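Local coordinates for protein GTN Reductase (Agrobacterium tumefaciens, PDB 5N6G) that probably reduces activated carbon-carbon double bonds with the help of bound FMN, as an ene-reductase of the Old Yellow Enzyme family, at residues L50-G55 against K93-I98; L148-I153 against N194-D199; H178-Y183 against G228-P233. One frame throughout, in Å; residues are numbered along the deposited sequence.

How the contacts relate
Contacts 1 and 3 are buried in the same eight-stranded barrel: contact 1 joins its second and third strands, contact 3 the end of the fourth to the fifth. Their centres lie about 14 Å apart, they meet where Ile98 O faces His178 N, and both bring polar side chains to FMN. Contact 1 combines parallel backbone pairing with aliphatic packing, whereas in contact 3 pairing gives way to a turn, a bond to a serine hydroxyl and a bridging water. Between centres, contact 2 lies about 29 Å from contact 1 and about 20 Å from contact 3. Partly open to solvent, it links a helix start to a loop chiefly through one arginine, without strand pairing and away from the flavin.

Contact 1 of 3, residues L50-G55 against K93-I98; sequences LIVTEG and KIVAQI. With FMN (flavin mononucleotide), chain B.
The flat carboxamide of Gln97 has Gly55 beside its oxygen and the pyrimidine part of FMN beyond its tip, the amide and the flavin lying about 26° from coplanar. His178 CD2 comes over one face of the amide, above OE1; Pro23 also touches Gln97. Gln97 OE1 accepts from FMN N3 at 2.9 Å while Gln97 NE2 donates to FMN O2, two side-by-side hydrogen bonds that fix the amide's rotation. Gly55 CA sits 3.3 Å from Gln97 OE1, close to the amide plane, and Gly55 N donates to FMN O4, so both segments read the same end of the flavin. Behind this site the segments are neighbouring parallel strands of the TIM barrel, joined by a beta-alpha-beta crossover through helix 74-89. Ile51 N donates to Lys93 O, Ile51 O accepts from Val95 N at 2.9 Å, and Thr53 N donates to Val95 O. The next bond switches to a side chain: with chi1 at 66°, Thr53 OG1 stands between its own N and carbonyl carbon. There it accepts from Gln97 N at 3.0 Å and donates to Glu54 O, just where the chain turns a corner. On the helix face, Ile94 CD1 rests 3.8 Å from Ile51 CG2 and also touches Thr53 CG2; on the other, Val52 CG2 lies 3.9 Å from Val95 CG2.

Contact 2 of 3, residues L148-I153 against N194-D199; sequences LTIDDI and NQRTDD
Arg196 reaches Leu148 end-on: its NH1 and NH2 both donate to the single Leu148 O, at 2.8 Å from NH1, and that oxygen lies in the guanidinium plane. The side of the group bearing NE is taken by Asp198, where NE bonds OD1 and NH2 forms a 2.8 Å salt bridge with OD2, both oxygens being met on the syn side. Pro119 O is a further acceptor for NH1, so all three nitrogens are engaged and the flat group can hardly turn. A bend at chi3 (72°), after an extended chi2, turns NE and NH2 to the carboxylate of a residue only two positions on. Ile153 CD1 covers one guanidinium face, 4.0 Å from NH2 and offset toward the rim; this inner part is closed further by Phe188 of helix 184-189, which touches Leu148, Ile153 and Arg196. The contact thus ties the start of helix 150-169 to the loop between helices 184-189 and 204-222, on the outside of the TIM barrel. That helix opens with a capping box: Thr149 OG1 accepts from Asp152 N, and Asp152 OD2 accepts from Thr149 N. Within the loop, an Asx turn, Arg196 N to Asn194 OD1 at 2.9 Å, shapes the backbone from which the arginine springs. The solvent side is looser. There the exposed Ile150 reaches across chiefly by its CD1, which comes within 3.3 Å of Asp198 OD2, a methyl against a carboxylate oxygen with no hydrogen bond between them.

Contact 3 of 3, residues H178-Y183 against G228-P233; sequences HAANGY and GIRLSP. With FMN (flavin mononucleotide), chain B; 8OZ (2-Phenylacrylic acid), chain C.
His178 and Arg230 pair as parallel neighbours, and the paths from His178 to Asn181 and from Ile229 to Ser232 run only 4° apart. This is the seam between the fourth and fifth strands of the TIM barrel, near the ends that carry the flavin site. The pairing is already failing: Ala179 N makes a weak bond to Arg230 O, and a water bridges the next step, donating to Ala179 O at 2.7 Å and accepting from Ser232 N. A type I' turn from Ala180 to Tyr183 then carries the chain toward helix 184-189. Ser232 OG takes over as acceptor for Asn181 N, 2.8 Å away and nearly straight at 170°; Glu186 also bonds this hydroxyl. Ala179 CB rests against Ile229 CD1 and Leu231 CD2, away from the ligands.

Toward the flavin, Arg230 starts out extended and bends at chi3 (-144°), which brings NH1 within 2.8 Å of FMN O2 while NH2 donates to O3' of the ribityl chain. FMN O2 lies at the guanidinium edge. His178 and Asn181 form the pair that in Old Yellow Enzymes typically holds the activating group of the substrate. Here His178 NE2 and Asn181 ND2 converge on carboxyl oxygen O of 2-phenylacrylic acid, the latter at 2.8 Å. The histidine ring meets that oxygen at its edge and is steadied on its far nitrogen, where ND1 accepts from Ala180 N, and by stacking with Trp99. Asn181 OD1 is bonded to Thr271, which would hold the amide with ND2 facing the ligand. Tyr183 also turns a ring edge to the acid, its CE2 lying 3.4 Å from the same oxygen O.

Contact 1 of 3, residues L50-G55 against K93-I98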
loop_
_atom_site.group_PDB
_atom_site.type_symbol
_atom_site.label_atom_id
_atom_site.label_comp_id
_atom_site.label_asym_id
_atom_site.label_seq_id
_atom_site.Cartn_x
_atom_site.Cartn_y
_atom_site.Cartn_z
ATOM N N LEU A 50 11.039 2.756 8.576
ATOM C CA LEU A 50 10.734 2.049 7.340
ATOM C C LEU A 50 9.986 3.005 6.424
ATOM O O LEU A 50 9.057 3.692 6.862
ATOM C CB LEU A 50 9.892 0.796 7.623
ATOM C CG LEU A 50 9.494 -0.055 6.438
ATOM C CD1 LEU A 50 10.718 -0.672 5.790
ATOM C CD2 LEU A 50 8.552 -1.124 6.896
ATOM N N ILE A 51 10.389 3.047 5.144
ATOM C CA ILE A 51 9.617 3.703 4.107
ATOM C C ILE A 51 8.837 2.645 3.356
ATOM O O ILE A 51 9.424 1.652 2.913
ATOM C CB ILE A 51 10.532 4.466 3.136
ATOM C CG1 ILE A 51 11.197 5.655 3.824
ATOM C CG2 ILE A 51 9.733 4.923 1.914
ATOM C CD1 ILE A 51 12.276 6.338 2.991
ATOM N N VAL A 52 7.522 2.855 3.199
ATOM C CA VAL A 52 6.733 2.126 2.211
ATOM C C VAL A 52 6.571 3.053 1.023
ATOM O O VAL A 52 6.119 4.198 1.184
ATOM C CB VAL A 52 5.364 1.692 2.764
ATOM C CG1 VAL A 52 4.638 0.843 1.748
ATOM C CG2 VAL A 52 5.536 0.943 4.085
ATOM N N THR A 53 6.955 2.579 -0.160
ATOM C CA THR A 53 6.850 3.443 -1.318
ATOM C C THR A 53 5.384 3.723 -1.638
ATOM O O THR A 53 4.474 2.979 -1.264
ATOM C CB THR A 53 7.471 2.837 -2.583
ATOM O OG1 THR A 53 6.736 1.677 -3.018
ATOM C CG2 THR A 53 8.926 2.461 -2.404
ATOM N N GLU A 54 5.186 4.769 -2.433
ATOM C CA GLU A 54 3.958 4.918 -3.202
ATOM C C GLU A 54 3.605 3.603 -3.877
ATOM O O GLU A 54 4.482 2.822 -4.243
ATOM C CB GLU A 54 4.137 6.008 -4.266
ATOM C CG GLU A 54 5.167 5.700 -5.362
ATOM C CD GLU A 54 5.813 6.965 -5.928
ATOM O OE1 GLU A 54 5.218 7.619 -6.823
ATOM O OE2 GLU A 54 6.927 7.309 -5.472
ATOM N N GLY A 55 2.320 3.372 -4.100
ATOM C CA GLY A 55 1.937 2.187 -4.832
ATOM C C GLY A 55 2.669 2.115 -6.150
ATOM O O GLY A 55 2.773 3.120 -6.874
ATOM N N LYS A 93 15.570 1.972 5.513
ATOM C CA LYS A 93 15.033 0.732 4.988
ATOM C C LYS A 93 13.785 1.068 4.186
ATOM O O LYS A 93 13.055 2.005 4.519
ATOM C CB LYS A 93 14.679 -0.256 6.116
ATOM C CG LYS A 93 15.879 -0.689 6.951
ATOM C CD LYS A 93 16.807 -1.601 6.166
ATOM C CE LYS A 93 18.186 -1.711 6.823
ATOM N NZ LYS A 93 18.059 -2.259 8.185
ATOM N N ILE A 94 13.542 0.316 3.117
ATOM C CA ILE A 94 12.451 0.664 2.208
ATOM C C ILE A 94 11.882 -0.597 1.582
ATOM O O ILE A 94 12.626 -1.489 1.161
ATOM C CB ILE A 94 12.949 1.668 1.149
ATOM C CG1 ILE A 94 11.813 2.139 0.249
ATOM C CG2 ILE A 94 14.129 1.110 0.344
ATOM C CD1 ILE A 94 12.215 3.362 -0.571
ATOM N N VAL A 95 10.545 -0.668 1.546
ATOM C CA VAL A 95 9.819 -1.748 0.895
ATOM C C VAL A 95 8.942 -1.151 -0.201
ATOM O O VAL A 95 8.418 -0.040 -0.077
ATOM C CB VAL A 95 8.974 -2.568 1.882
ATOM C CG1 VAL A 95 9.881 -3.292 2.881
ATOM C CG2 VAL A 95 7.971 -1.692 2.607
ATOM N N ALA A 96 8.781 -1.908 -1.274
ATOM C CA ALA A 96 7.961 -1.485 -2.403
ATOM C C ALA A 96 6.521 -1.919 -2.188
ATOM O O ALA A 96 6.268 -3.102 -1.914
ATOM C CB ALA A 96 8.486 -2.105 -3.697
ATOM N N GLN A 97 5.581 -0.983 -2.322
ATOM C CA GLN A 97 4.163 -1.331 -2.221
ATOM C C GLN A 97 3.705 -1.810 -3.594
ATOM O O GLN A 97 3.336 -1.006 -4.446
ATOM C CB GLN A 97 3.305 -0.161 -1.740
ATOM C CG GLN A 97 1.892 -0.676 -1.471
ATOM C CD GLN A 97 0.847 0.369 -1.173
ATOM O OE1 GLN A 97 0.644 1.327 -1.924
ATOM N NE2 GLN A 97 0.117 0.147 -0.102
ATOM N N ILE A 98 3.693 -3.120 -3.801
ATOM C CA ILE A 98 3.421 -3.656 -5.131
ATOM C C ILE A 98 1.909 -3.723 -5.337
ATOM O O ILE A 98 1.156 -4.197 -4.475
ATOM C CB ILE A 98 4.128 -5.007 -5.348
ATOM C CG1 ILE A 98 3.681 -6.089 -4.357
ATOM C CG2 ILE A 98 5.671 -4.782 -5.312
ATOM C CD1 ILE A 98 4.338 -7.472 -4.667
HETATM N N1 FMN B . -2.411 4.423 0.545
HETATM C C2 FMN B . -1.836 3.339 -0.071
HETATM O O2 FMN B . -1.963 2.180 0.384
HETATM N N3 FMN B . -1.072 3.530 -1.202
HETATM C C4 FMN B . -0.847 4.738 -1.833
HETATM O O4 FMN B . -0.109 4.806 -2.815
HETATM C C4A FMN B . -1.483 5.871 -1.196
HETATM N N5 FMN B . -1.291 7.059 -1.712
HETATM C C5A FMN B . -1.768 8.149 -1.005
HETATM C C6 FMN B . -1.474 9.423 -1.478
HETATM C C7 FMN B . -1.827 10.551 -0.750
HETATM C C7M FMN B . -1.457 11.910 -1.290
HETATM C C8 FMN B . -2.496 10.414 0.471
HETATM C C8M FMN B . -2.837 11.611 1.314
HETATM C C9 FMN B . -2.815 9.141 0.939
HETATM C C9A FMN B . -2.445 8.011 0.212
HETATM N N10 FMN B . -2.652 6.708 0.715
HETATM C C10 FMN B . -2.209 5.616 0.021
HETATM C "C1'" FMN B . -3.182 6.563 2.079
HETATM C "C2'" FMN B . -2.092 6.808 3.114
HETATM O "O2'" FMN B . -1.086 5.792 3.039
HETATM C "C3'" FMN B . -2.625 6.866 4.546
HETATM O "O3'" FMN B . -3.342 5.669 4.838
HETATM C "C4'" FMN B . -3.546 8.056 4.808
HETATM O "O4'" FMN B . -2.913 9.271 4.399
HETATM C "C5'" FMN B . -3.986 8.135 6.259
HETATM O "O5'" FMN B . -2.847 8.336 7.120
HETATM P P FMN B . -2.454 9.753 7.808
HETATM O O1P FMN B . -3.620 10.102 8.709
HETATM O O2P FMN B . -2.335 10.740 6.659
HETATM O O3P FMN B . -1.180 9.480 8.520
#

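Contact 2 of 3, residues L148-I153 against N194-D199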
loop_
_atom_site.group_PDB
_atom_site.type_symbol
_atom_site.label_atom_id
_atom_site.label_comp_id
_atom_site.label_asym_id
_atom_site.label_seq_id
_atom_site.Cartn_x
_atom_site.Cartn_y
_atom_site.Cartn_z
ATOM N N LEU A 148 -12.345 -11.233 -14.721
ATOM C CA LEU A 148 -11.177 -12.084 -14.915
ATOM C C LEU A 148 -11.565 -13.541 -15.105
ATOM O O LEU A 148 -12.412 -14.067 -14.381
ATOM C CB LEU A 148 -10.257 -11.983 -13.703
ATOM C CG LEU A 148 -9.540 -10.656 -13.597
ATOM C CD1 LEU A 148 -9.091 -10.417 -12.171
ATOM C CD2 LEU A 148 -8.361 -10.701 -14.579
ATOM N N THR A 149 -10.910 -14.210 -16.052
ATOM C CA THR A 149 -10.993 -15.656 -16.134
ATOM C C THR A 149 -9.974 -16.293 -15.182
ATOM O O THR A 149 -9.046 -15.646 -14.698
ATOM C CB THR A 149 -10.697 -16.165 -17.542
ATOM O OG1 THR A 149 -9.315 -15.932 -17.829
ATOM C CG2 THR A 149 -11.584 -15.499 -18.597
ATOM N N ILE A 150 -10.142 -17.597 -14.943
ATOM C CA ILE A 150 -9.152 -18.339 -14.160
ATOM C C ILE A 150 -7.767 -18.205 -14.769
ATOM O O ILE A 150 -6.777 -18.016 -14.052
ATOM C CB ILE A 150 -9.561 -19.821 -14.041
ATOM C CG1 ILE A 150 -10.957 -19.954 -13.431
ATOM C CG2 ILE A 150 -8.541 -20.579 -13.205
ATOM C CD1 ILE A 150 -11.070 -19.411 -12.032
ATOM N N ASP A 151 -7.656 -18.335 -16.093
ATOM C CA ASP A 151 -6.352 -18.158 -16.722
ATOM C C ASP A 151 -5.811 -16.751 -16.494
ATOM O O ASP A 151 -4.610 -16.570 -16.244
ATOM C CB ASP A 151 -6.442 -18.463 -18.222
ATOM C CG ASP A 151 -6.598 -19.957 -18.509
ATOM O OD1 ASP A 151 -6.198 -20.778 -17.653
ATOM O OD2 ASP A 151 -7.118 -20.309 -19.589
ATOM N N ASP A 152 -6.679 -15.733 -16.583
ATOM C CA ASP A 152 -6.230 -14.367 -16.312
ATOM C C ASP A 152 -5.662 -14.243 -14.907
ATOM O O ASP A 152 -4.682 -13.514 -14.675
ATOM C CB ASP A 152 -7.380 -13.373 -16.436
ATOM C CG ASP A 152 -7.935 -13.256 -17.825
ATOM O OD1 ASP A 152 -7.202 -13.537 -18.798
ATOM O OD2 ASP A 152 -9.122 -12.848 -17.917
ATOM N N ILE A 153 -6.325 -14.870 -13.935
ATOM C CA ILE A 153 -5.847 -14.821 -12.556
ATOM C C ILE A 153 -4.457 -15.428 -12.456
ATOM O O ILE A 153 -3.585 -14.901 -11.752
ATOM C CB ILE A 153 -6.867 -15.509 -11.623
ATOM C CG1 ILE A 153 -8.156 -14.680 -11.553
ATOM C CG2 ILE A 153 -6.265 -15.762 -10.250
ATOM C CD1 ILE A 153 -9.319 -15.394 -10.880
ATOM N N ASN A 194 -17.508 -8.483 -5.724
ATOM C CA ASN A 194 -17.262 -9.877 -6.081
ATOM C C ASN A 194 -18.613 -10.586 -6.155
ATOM O O ASN A 194 -19.208 -10.908 -5.125
ATOM C CB ASN A 194 -16.350 -10.543 -5.071
ATOM C CG ASN A 194 -16.002 -11.950 -5.466
ATOM O OD1 ASN A 194 -16.740 -12.589 -6.214
ATOM N ND2 ASN A 194 -14.875 -12.446 -4.968
ATOM N N GLN A 195 -19.089 -10.821 -7.368
ATOM C CA GLN A 195 -20.309 -11.577 -7.615
ATOM C C GLN A 195 -19.979 -12.861 -8.363
ATOM O O GLN A 195 -20.833 -13.428 -9.055
ATOM C CB GLN A 195 -21.332 -10.736 -8.382
ATOM C CG GLN A 195 -21.804 -9.572 -7.553
ATOM C CD GLN A 195 -22.899 -8.757 -8.200
ATOM O OE1 GLN A 195 -23.106 -8.819 -9.417
ATOM N NE2 GLN A 195 -23.614 -7.976 -7.386
ATOM N N ARG A 196 -18.739 -13.328 -8.202
ATOM C CA ARG A 196 -18.320 -14.554 -8.869
ATOM C C ARG A 196 -19.028 -15.761 -8.285
ATOM O O ARG A 196 -19.393 -15.791 -7.106
ATOM C CB ARG A 196 -16.817 -14.757 -8.754
ATOM C CG ARG A 196 -15.979 -13.654 -9.326
ATOM C CD ARG A 196 -14.502 -13.967 -9.156
ATOM N NE ARG A 196 -14.055 -15.032 -10.057
ATOM C CZ ARG A 196 -13.580 -14.828 -11.287
ATOM N NH1 ARG A 196 -13.502 -13.607 -11.790
ATOM N NH2 ARG A 196 -13.158 -15.850 -12.030
ATOM N N THR A 197 -19.174 -16.786 -9.132
ATOM C CA THR A 197 -19.801 -18.048 -8.773
ATOM C C THR A 197 -18.836 -19.227 -8.849
ATOM O O THR A 197 -19.288 -20.375 -8.829
ATOM C CB THR A 197 -20.999 -18.305 -9.690
ATOM O OG1 THR A 197 -20.538 -18.373 -11.046
ATOM C CG2 THR A 197 -22.018 -17.191 -9.552
ATOM N N ASP A 198 -17.535 -18.985 -8.952
ATOM C CA ASP A 198 -16.532 -20.042 -8.975
ATOM C C ASP A 198 -15.814 -20.095 -7.621
ATOM O O ASP A 198 -16.321 -19.582 -6.610
ATOM C CB ASP A 198 -15.573 -19.828 -10.155
ATOM C CG ASP A 198 -14.755 -18.521 -10.063
ATOM O OD1 ASP A 198 -14.897 -17.733 -9.092
ATOM O OD2 ASP A 198 -13.950 -18.300 -11.000
ATOM N N ASP A 199 -14.625 -20.703 -7.594
ATOM C CA ASP A 199 -13.879 -20.868 -6.351
ATOM C C ASP A 199 -13.358 -19.556 -5.782
ATOM O O ASP A 199 -12.803 -19.568 -4.677
ATOM C CB ASP A 199 -12.671 -21.795 -6.553
ATOM C CG ASP A 199 -13.056 -23.237 -6.791
ATOM O OD1 ASP A 199 -14.234 -23.594 -6.572
ATOM O OD2 ASP A 199 -12.162 -24.008 -7.199
#

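Contact 3 of 3, residues H178-Y183 against G228-P233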
loop_
_atom_site.group_PDB
_atom_site.type_symbol
_atom_site.label_atom_id
_atom_site.label_comp_id
_atom_site.label_asym_id
_atom_site.label_seq_id
_atom_site.Cartn_x
_atom_site.Cartn_y
_atom_site.Cartn_z
ATOM N N HIS A 178 -0.150 -4.466 -1.699
ATOM C CA HIS A 178 -1.299 -3.570 -1.565
ATOM C C HIS A 178 -2.586 -4.378 -1.625
ATOM O O HIS A 178 -3.057 -4.748 -2.707
ATOM C CB HIS A 178 -1.294 -2.512 -2.652
ATOM C CG HIS A 178 -2.149 -1.327 -2.342
ATOM N ND1 HIS A 178 -3.223 -1.381 -1.480
ATOM C CD2 HIS A 178 -2.074 -0.042 -2.769
ATOM C CE1 HIS A 178 -3.759 -0.177 -1.369
ATOM N NE2 HIS A 178 -3.090 0.650 -2.152
ATOM N N ALA A 179 -3.193 -4.633 -0.469
ATOM C CA ALA A 179 -4.443 -5.377 -0.416
ATOM C C ALA A 179 -5.517 -4.535 0.248
ATOM O O ALA A 179 -6.404 -5.056 0.940
ATOM C CB ALA A 179 -4.269 -6.702 0.314
ATOM N N ALA A 180 -5.461 -3.232 0.003
ATOM C CA ALA A 180 -6.251 -2.243 0.695
ATOM C C ALA A 180 -6.943 -1.314 -0.312
ATOM O O ALA A 180 -6.806 -1.452 -1.530
ATOM C CB ALA A 180 -5.370 -1.442 1.676
ATOM N N ASN A 181 -7.748 -0.420 0.234
ATOM C CA ASN A 181 -8.321 0.748 -0.440
ATOM C C ASN A 181 -9.021 0.433 -1.760
ATOM O O ASN A 181 -9.002 1.237 -2.689
ATOM C CB ASN A 181 -7.257 1.815 -0.641
ATOM C CG ASN A 181 -6.680 2.277 0.673
ATOM O OD1 ASN A 181 -7.361 2.246 1.700
ATOM N ND2 ASN A 181 -5.440 2.702 0.659
ATOM N N GLY A 182 -9.753 -0.674 -1.796
ATOM C CA GLY A 182 -10.627 -0.936 -2.939
ATOM C C GLY A 182 -9.948 -1.367 -4.219
ATOM O O GLY A 182 -10.598 -1.332 -5.265
ATOM N N TYR A 183 -8.676 -1.745 -4.185
ATOM C CA TYR A 183 -7.979 -2.166 -5.393
ATOM C C TYR A 183 -8.187 -3.667 -5.615
ATOM O O TYR A 183 -9.124 -4.256 -5.076
ATOM C CB TYR A 183 -6.528 -1.699 -5.338
ATOM C CG TYR A 183 -6.497 -0.175 -5.399
ATOM C CD1 TYR A 183 -6.899 0.496 -6.537
ATOM C CD2 TYR A 183 -6.115 0.588 -4.301
ATOM C CE1 TYR A 183 -6.876 1.888 -6.610
ATOM C CE2 TYR A 183 -6.114 1.986 -4.363
ATOM C CZ TYR A 183 -6.478 2.617 -5.521
ATOM O OH TYR A 183 -6.475 3.987 -5.603
ATOM N N GLY A 228 5.277 -8.227 3.428
ATOM C CA GLY A 228 4.208 -7.703 4.263
ATOM C C GLY A 228 2.974 -7.406 3.426
ATOM O O GLY A 228 2.944 -7.646 2.222
ATOM N N ILE A 229 1.932 -6.931 4.098
ATOM C CA ILE A 229 0.662 -6.704 3.411
ATOM C C ILE A 229 -0.048 -5.548 4.086
ATOM O O ILE A 229 -0.001 -5.410 5.310
ATOM C CB ILE A 229 -0.212 -7.979 3.420
ATOM C CG1 ILE A 229 -1.481 -7.808 2.589
ATOM C CG2 ILE A 229 -0.494 -8.435 4.856
ATOM C CD1 ILE A 229 -2.118 -9.132 2.201
ATOM N N ARG A 230 -0.753 -4.746 3.298
ATOM C CA ARG A 230 -1.585 -3.671 3.824
ATOM C C ARG A 230 -3.059 -4.040 3.689
ATOM O O ARG A 230 -3.506 -4.430 2.608
ATOM C CB ARG A 230 -1.308 -2.353 3.096
ATOM C CG ARG A 230 -1.944 -1.175 3.815
ATOM C CD ARG A 230 -1.567 0.158 3.240
ATOM N NE ARG A 230 -1.431 1.144 4.306
ATOM C CZ ARG A 230 -1.692 2.442 4.197
ATOM N NH1 ARG A 230 -2.190 2.943 3.092
ATOM N NH2 ARG A 230 -1.460 3.234 5.229
ATOM N N LEU A 231 -3.825 -3.840 4.756
ATOM C CA LEU A 231 -5.239 -4.187 4.824
ATOM C C LEU A 231 -6.025 -2.990 5.342
ATOM O O LEU A 231 -5.510 -2.187 6.120
ATOM C CB LEU A 231 -5.483 -5.397 5.757
ATOM C CG LEU A 231 -4.715 -6.659 5.394
ATOM C CD1 LEU A 231 -4.826 -7.660 6.570
ATOM C CD2 LEU A 231 -5.265 -7.215 4.082
ATOM N N SER A 232 -7.288 -2.880 4.935
ATOM C CA SER A 232 -8.121 -1.739 5.301
ATOM C C SER A 232 -9.560 -2.237 5.432
ATOM O O SER A 232 -10.363 -2.142 4.488
ATOM C CB SER A 232 -8.007 -0.605 4.275
ATOM O OG SER A 232 -8.256 -1.071 2.948
ATOM N N PRO A 233 -9.916 -2.791 6.597
ATOM C CA PRO A 233 -11.182 -3.546 6.715
ATOM C C PRO A 233 -12.453 -2.765 6.416
ATOM O O PRO A 233 -13.427 -3.372 5.951
ATOM C CB PRO A 233 -11.164 -4.013 8.180
ATOM C CG PRO A 233 -9.730 -4.084 8.543
ATOM C CD PRO A 233 -9.030 -3.014 7.753
HETATM N N1 FMN B . -2.411 4.423 0.545
HETATM C C2 FMN B . -1.836 3.339 -0.071
HETATM O O2 FMN B . -1.963 2.180 0.384
HETATM N N3 FMN B . -1.072 3.530 -1.202
HETATM C C4 FMN B . -0.847 4.738 -1.833
HETATM O O4 FMN B . -0.109 4.806 -2.815
HETATM C C4A FMN B . -1.483 5.871 -1.196
HETATM N N5 FMN B . -1.291 7.059 -1.712
HETATM C C5A FMN B . -1.768 8.149 -1.005
HETATM C C6 FMN B . -1.474 9.423 -1.478
HETATM C C7 FMN B . -1.827 10.551 -0.750
HETATM C C7M FMN B . -1.457 11.910 -1.290
HETATM C C8 FMN B . -2.496 10.414 0.471
HETATM C C8M FMN B . -2.837 11.611 1.314
HETATM C C9 FMN B . -2.815 9.141 0.939
HETATM C C9A FMN B . -2.445 8.011 0.212
HETATM N N10 FMN B . -2.652 6.708 0.715
HETATM C C10 FMN B . -2.209 5.616 0.021
HETATM C "C1'" FMN B . -3.182 6.563 2.079
HETATM C "C2'" FMN B . -2.092 6.808 3.114
HETATM O "O2'" FMN B . -1.086 5.792 3.039
HETATM C "C3'" FMN B . -2.625 6.866 4.546
HETATM O "O3'" FMN B . -3.342 5.669 4.838
HETATM C "C4'" FMN B . -3.546 8.056 4.808
HETATM O "O4'" FMN B . -2.913 9.271 4.399
HETATM C "C5'" FMN B . -3.986 8.135 6.259
HETATM O "O5'" FMN B . -2.847 8.336 7.120
HETATM P P FMN B . -2.454 9.753 7.808
HETATM O O1P FMN B . -3.620 10.102 8.709
HETATM O O2P FMN B . -2.335 10.740 6.659
HETATM O O3P FMN B . -1.180 9.480 8.520
HETATM C C4 8OZ C . -4.529 8.597 -3.491
HETATM C C5 8OZ C . -4.531 8.866 -4.841
HETATM C C6 8OZ C . -4.344 7.840 -5.740
HETATM C C7 8OZ C . -4.137 6.548 -5.294
HETATM C C8 8OZ C . -4.580 4.314 -2.328
HETATM C C 8OZ C . -2.810 4.199 -4.024
HETATM O O 8OZ C . -4.242 3.276 -1.812
HETATM C C1 8OZ C . -3.777 4.900 -3.451
HETATM C C2 8OZ C . -4.114 6.269 -3.934
HETATM C C3 8OZ C . -4.328 7.308 -3.033
HETATM O O1 8OZ C . -5.657 4.964 -1.961
HETATM O O HOH W 1 -8.223 -4.630 2.821
#